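Local coordinates for fervidolysin (Fervidobacterium pennivorans, PDB 1R6V), which degrades keratin into peptides as a subtilisin-like serine protease, allowing its bacterium to grow on native feathers, at residues A[464-478]-A[493-506]. The protein carries 1 engineered substitution. Numbering follows the deposited sequence.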
loop_
_atom_site.group_PDB
_atom_site.type_symbol
_atom_site.label_atom_id
_atom_site.label_comp_id
_atom_site.label_asym_id
_atom_site.label_seq_id
_atom_site.Cartn_x
_atom_site.Cartn_y
_atom_site.Cartn_z
ATOM N N PRO A 464 0.785 14.128 -9.116
ATOM C CA PRO A 464 0.456 12.778 -8.662
ATOM C C PRO A 464 1.291 11.644 -9.251
ATOM O O PRO A 464 1.802 11.737 -10.367
ATOM C CB PRO A 464 -1.022 12.652 -9.025
ATOM C CG PRO A 464 -1.113 13.435 -10.292
ATOM C CD PRO A 464 -0.235 14.645 -10.051
ATOM N N THR A 465 1.396 10.571 -8.471
ATOM C CA THR A 465 2.123 9.354 -8.831
ATOM C C THR A 465 3.629 9.516 -8.995
ATOM O O THR A 465 4.265 8.793 -9.764
ATOM C CB THR A 465 1.543 8.670 -10.110
ATOM O OG1 THR A 465 1.955 9.377 -11.286
ATOM C CG2 THR A 465 0.018 8.642 -10.048
ATOM N N VAL A 466 4.191 10.483 -8.283
ATOM C CA VAL A 466 5.633 10.689 -8.305
ATOM C C VAL A 466 6.173 9.741 -7.234
ATOM O O VAL A 466 5.625 9.664 -6.124
ATOM C CB VAL A 466 5.981 12.149 -7.959
ATOM C CG1 VAL A 466 7.486 12.292 -7.709
ATOM C CG2 VAL A 466 5.559 13.060 -9.114
ATOM N N PHE A 467 7.223 8.998 -7.566
ATOM C CA PHE A 467 7.807 8.059 -6.617
ATOM C C PHE A 467 8.745 8.820 -5.692
ATOM O O PHE A 467 9.462 9.716 -6.128
ATOM C CB PHE A 467 8.601 6.970 -7.346
ATOM C CG PHE A 467 8.171 6.751 -8.778
ATOM C CD1 PHE A 467 8.613 7.603 -9.800
ATOM C CD2 PHE A 467 7.343 5.684 -9.111
ATOM C CE1 PHE A 467 8.230 7.387 -11.136
ATOM C CE2 PHE A 467 6.954 5.458 -10.435
ATOM C CZ PHE A 467 7.400 6.310 -11.449
ATOM N N VAL A 468 8.718 8.477 -4.407
ATOM C CA VAL A 468 9.596 9.131 -3.445
ATOM C C VAL A 468 10.285 8.022 -2.678
ATOM O O VAL A 468 9.652 7.226 -1.973
ATOM C CB VAL A 468 8.819 10.046 -2.474
ATOM C CG1 VAL A 468 9.789 10.677 -1.458
ATOM C CG2 VAL A 468 8.112 11.145 -3.248
ATOM N N SER A 469 11.602 7.982 -2.827
ATOM C CA SER A 469 12.418 6.956 -2.212
ATOM C C SER A 469 13.361 7.576 -1.188
ATOM O O SER A 469 14.133 8.464 -1.533
ATOM C CB SER A 469 13.218 6.271 -3.326
ATOM O OG SER A 469 13.948 5.163 -2.856
ATOM N N MET A 470 13.282 7.136 0.068
ATOM C CA MET A 470 14.168 7.667 1.114
ATOM C C MET A 470 15.188 6.571 1.365
ATOM O O MET A 470 14.870 5.543 1.945
ATOM C CB MET A 470 13.374 7.983 2.391
ATOM C CG MET A 470 12.196 8.939 2.162
ATOM S SD MET A 470 11.198 9.317 3.650
ATOM C CE MET A 470 12.514 10.198 4.726
ATOM N N MET A 471 16.416 6.803 0.913
ATOM C CA MET A 471 17.464 5.805 1.020
ATOM C C MET A 471 18.595 6.222 1.950
ATOM O O MET A 471 18.806 7.409 2.200
ATOM C CB MET A 471 18.031 5.539 -0.378
ATOM C CG MET A 471 16.960 5.428 -1.468
ATOM S SD MET A 471 17.627 5.076 -3.157
ATOM C CE MET A 471 17.604 3.303 -3.075
ATOM N N ARG A 472 19.306 5.229 2.454
ATOM C CA ARG A 472 20.450 5.463 3.333
ATOM C C ARG A 472 21.273 4.187 3.390
ATOM O O ARG A 472 20.764 3.105 3.113
ATOM C CB ARG A 472 19.981 5.875 4.727
ATOM C CG ARG A 472 18.837 5.049 5.263
ATOM C CD ARG A 472 18.442 5.529 6.642
ATOM N NE ARG A 472 17.284 4.810 7.152
ATOM C CZ ARG A 472 16.831 4.924 8.392
ATOM N NH1 ARG A 472 17.449 5.728 9.251
ATOM N NH2 ARG A 472 15.760 4.242 8.768
ATOM N N ASP A 473 22.548 4.326 3.741
ATOM C CA ASP A 473 23.480 3.200 3.806
ATOM C C ASP A 473 23.058 2.098 4.759
ATOM O O ASP A 473 23.251 0.912 4.481
ATOM C CB ASP A 473 24.869 3.697 4.212
ATOM C CG ASP A 473 25.514 4.553 3.151
ATOM O OD1 ASP A 473 26.634 5.045 3.396
ATOM O OD2 ASP A 473 24.906 4.732 2.074
ATOM N N ASN A 474 22.508 2.493 5.900
ATOM C CA ASN A 474 22.051 1.526 6.881
ATOM C C ASN A 474 20.697 1.957 7.416
ATOM O O ASN A 474 20.304 3.113 7.280
ATOM C CB ASN A 474 23.070 1.370 8.028
ATOM C CG ASN A 474 23.366 2.676 8.755
ATOM O OD1 ASN A 474 24.104 2.690 9.751
ATOM N ND2 ASN A 474 22.801 3.777 8.267
ATOM N N GLY A 475 19.976 1.026 8.019
ATOM C CA GLY A 475 18.668 1.370 8.530
ATOM C C GLY A 475 17.648 1.146 7.435
ATOM O O GLY A 475 17.996 0.896 6.282
ATOM N N SER A 476 16.340 1.278 7.826
ATOM C CA SER A 476 15.265 1.069 6.875
ATOM C C SER A 476 15.114 2.178 5.849
ATOM O O SER A 476 15.294 3.358 6.154
ATOM C CB SER A 476 13.941 0.895 7.621
ATOM O OG SER A 476 12.863 0.769 6.703
ATOM N N CYS A 477 14.848 1.767 4.581
ATOM C CA CYS A 477 14.583 2.742 3.540
ATOM C C CYS A 477 13.064 2.825 3.494
ATOM O O CYS A 477 12.382 1.927 3.987
ATOM C CB CYS A 477 15.134 2.265 2.200
ATOM S SG CYS A 477 16.967 2.208 2.196
ATOM N N TYR A 478 12.539 3.894 2.911
ATOM C CA TYR A 478 11.093 4.052 2.832
ATOM C C TYR A 478 10.690 4.411 1.419
ATOM O O TYR A 478 11.489 4.940 0.649
ATOM C CB TYR A 478 10.619 5.143 3.797
ATOM C CG TYR A 478 10.942 4.848 5.254
ATOM C CD1 TYR A 478 11.942 5.558 5.921
ATOM C CD2 TYR A 478 10.241 3.868 5.960
ATOM C CE1 TYR A 478 12.237 5.301 7.267
ATOM C CE2 TYR A 478 10.522 3.602 7.306
ATOM C CZ TYR A 478 11.521 4.330 7.949
ATOM O OH TYR A 478 11.778 4.100 9.276
ATOM N N ILE A 493 8.084 7.234 10.856
ATOM C CA ILE A 493 9.348 6.739 10.347
ATOM C C ILE A 493 10.489 7.277 11.227
ATOM O O ILE A 493 10.289 8.154 12.071
ATOM C CB ILE A 493 9.620 7.187 8.875
ATOM C CG1 ILE A 493 9.718 8.713 8.774
ATOM C CG2 ILE A 493 8.505 6.659 7.955
ATOM C CD1 ILE A 493 10.371 9.186 7.452
ATOM N N ASP A 494 11.680 6.728 11.024
ATOM C CA ASP A 494 12.864 7.162 11.771
ATOM C C ASP A 494 13.257 8.609 11.471
ATOM O O ASP A 494 13.122 9.094 10.336
ATOM C CB ASP A 494 14.111 6.341 11.387
ATOM C CG ASP A 494 14.101 4.936 11.916
ATOM O OD1 ASP A 494 13.241 4.602 12.762
ATOM O OD2 ASP A 494 14.993 4.156 11.485
ATOM N N SER A 495 13.785 9.287 12.483
ATOM C CA SER A 495 14.318 10.620 12.246
ATOM C C SER A 495 15.760 10.289 11.804
ATOM O O SER A 495 16.232 9.174 12.025
ATOM C CB SER A 495 14.329 11.443 13.529
ATOM O OG SER A 495 15.025 10.760 14.558
ATOM N N GLY A 496 16.449 11.232 11.181
ATOM C CA GLY A 496 17.808 10.972 10.745
ATOM C C GLY A 496 18.112 11.499 9.355
ATOM O O GLY A 496 17.314 12.222 8.754
ATOM N N THR A 497 19.264 11.107 8.831
ATOM C CA THR A 497 19.715 11.560 7.520
ATOM C C THR A 497 19.419 10.556 6.412
ATOM O O THR A 497 19.720 9.364 6.529
ATOM C CB THR A 497 21.240 11.842 7.560
ATOM O OG1 THR A 497 21.527 12.775 8.620
ATOM C CG2 THR A 497 21.709 12.413 6.239
ATOM N N TYR A 498 18.820 11.059 5.333
ATOM C CA TYR A 498 18.463 10.246 4.179
ATOM C C TYR A 498 18.850 10.896 2.873
ATOM O O TYR A 498 18.966 12.109 2.786
ATOM C CB TYR A 498 16.954 10.061 4.064
ATOM C CG TYR A 498 16.291 9.396 5.230
ATOM C CD1 TYR A 498 15.968 10.120 6.370
ATOM C CD2 TYR A 498 15.938 8.044 5.171
ATOM C CE1 TYR A 498 15.296 9.517 7.421
ATOM C CE2 TYR A 498 15.268 7.434 6.213
ATOM C CZ TYR A 498 14.949 8.183 7.333
ATOM O OH TYR A 498 14.240 7.597 8.344
ATOM N N ASP A 499 18.963 10.048 1.878
ATOM C CA ASP A 499 19.211 10.519 0.530
ATOM C C ASP A 499 17.827 10.285 -0.056
ATOM O O ASP A 499 17.372 9.153 -0.126
ATOM C CB ASP A 499 20.235 9.653 -0.189
ATOM C CG ASP A 499 21.644 9.928 0.276
ATOM O OD1 ASP A 499 21.871 10.979 0.917
ATOM O OD2 ASP A 499 22.523 9.099 -0.010
ATOM N N ILE A 500 17.191 11.349 -0.462
ATOM C CA ILE A 500 15.827 11.262 -0.976
ATOM C C ILE A 500 15.780 11.493 -2.479
ATOM O O ILE A 500 16.234 12.529 -2.966
ATOM C CB ILE A 500 14.923 12.297 -0.254
ATOM C CG1 ILE A 500 14.928 12.030 1.256
ATOM C CG2 ILE A 500 13.488 12.183 -0.763
ATOM C CD1 ILE A 500 14.121 13.038 2.076
ATOM N N PHE A 501 15.232 10.516 -3.201
ATOM C CA PHE A 501 15.107 10.587 -4.656
ATOM C C PHE A 501 13.637 10.646 -5.035
ATOM O O PHE A 501 12.831 9.888 -4.514
ATOM C CB PHE A 501 15.775 9.369 -5.300
ATOM C CG PHE A 501 17.223 9.217 -4.923
ATOM C CD1 PHE A 501 17.586 8.572 -3.743
ATOM C CD2 PHE A 501 18.224 9.753 -5.728
ATOM C CE1 PHE A 501 18.924 8.463 -3.370
ATOM C CE2 PHE A 501 19.565 9.649 -5.363
ATOM C CZ PHE A 501 19.914 9.004 -4.184
ATOM N N VAL A 502 13.307 11.563 -5.932
ATOM C CA VAL A 502 11.936 11.783 -6.385
ATOM C C VAL A 502 11.897 11.582 -7.905
ATOM O O VAL A 502 12.735 12.127 -8.617
ATOM C CB VAL A 502 11.521 13.228 -6.027
ATOM C CG1 VAL A 502 10.079 13.482 -6.397
ATOM C CG2 VAL A 502 11.743 13.465 -4.529
ATOM N N GLY A 503 10.935 10.801 -8.395
ATOM C CA GLY A 503 10.846 10.551 -9.829
ATOM C C GLY A 503 9.501 10.890 -10.455
ATOM O O GLY A 503 8.472 10.414 -9.978
ATOM N N GLY A 504 9.563 11.679 -11.536
ATOM C CA GLY A 504 8.434 12.196 -12.312
ATOM C C GLY A 504 7.187 11.369 -12.360
ATOM O O GLY A 504 7.229 10.222 -11.926
ATOM N N PRO A 505 6.070 11.893 -12.913
ATOM C CA PRO A 505 4.879 11.035 -12.917
ATOM C C PRO A 505 5.193 9.671 -13.502
ATOM O O PRO A 505 6.020 9.556 -14.400
ATOM C CB PRO A 505 3.871 11.821 -13.765
ATOM C CG PRO A 505 4.306 13.259 -13.595
ATOM C CD PRO A 505 5.821 13.147 -13.651
ATOM N N ASP A 506 4.482 8.702 -12.969
ATOM C CA ASP A 506 4.674 7.328 -13.398
ATOM C C ASP A 506 4.017 7.098 -14.755
ATOM O O ASP A 506 2.803 7.192 -14.884
ATOM C CB ASP A 506 4.067 6.394 -12.352
ATOM C CG ASP A 506 4.303 4.933 -12.658
ATOM O OD1 ASP A 506 5.124 4.620 -13.546
ATOM O OD2 ASP A 506 3.668 4.093 -11.989
HETATM O O HOH W 1 0.948 8.018 -13.501
HETATM O O HOH W 2 20.076 7.515 8.412
#
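Antiparallel pairing of strands 466-471 and 496-505 forms the middle of one sheet of the Ig-like beta-sandwich domain, and Ser469 with Phe501 is a hydrogen-bonded pair at its centre: Ser469 N donates to Phe501 O at 2.8 Å, almost straight at 176°. Met471 and Asp499 make the next such pair. On one face the Met471 sulfur lies obliquely beside the Phe501 ring, SD to CD1 3.5 Å, a Met-aromatic contact. On the other, Met470, bent at its last torsion (chi3 63°), sets CE over the centre of the Tyr498 ring, 3.8 Å from the centroid, while meeting Ile493 CD1 tip to tip.

Just past the end of strand 466-471, Arg472 runs alongside Tyr498, NE 3.4 Å from CE2, its guanidinium between that ring and Gly475 CA. NE and NH2 both grip Ser476 O, and NH2 also forms a salt bridge with Asp494 OD2 at 2.8 Å, approached on the anti side but tilted 32° out of the carboxylate plane. A leucine in place of Arg472 would probably leave Ser476 O without both donors and Asp494 without this cation. Ile493 CG2 sits over the face of the Tyr478 ring in a CH-pi contact, and Tyr478 OH accepts from Asp494 N at 3.2 Å.

Arg407 gives Asp494 a second cationic partner. Strands 478-481 and 535-543 flank the pair within the sheet, whereas Val468 and Met470 pack against strands 446-455 and 487-494 of the facing sheet, and Val502 against strand 446-455.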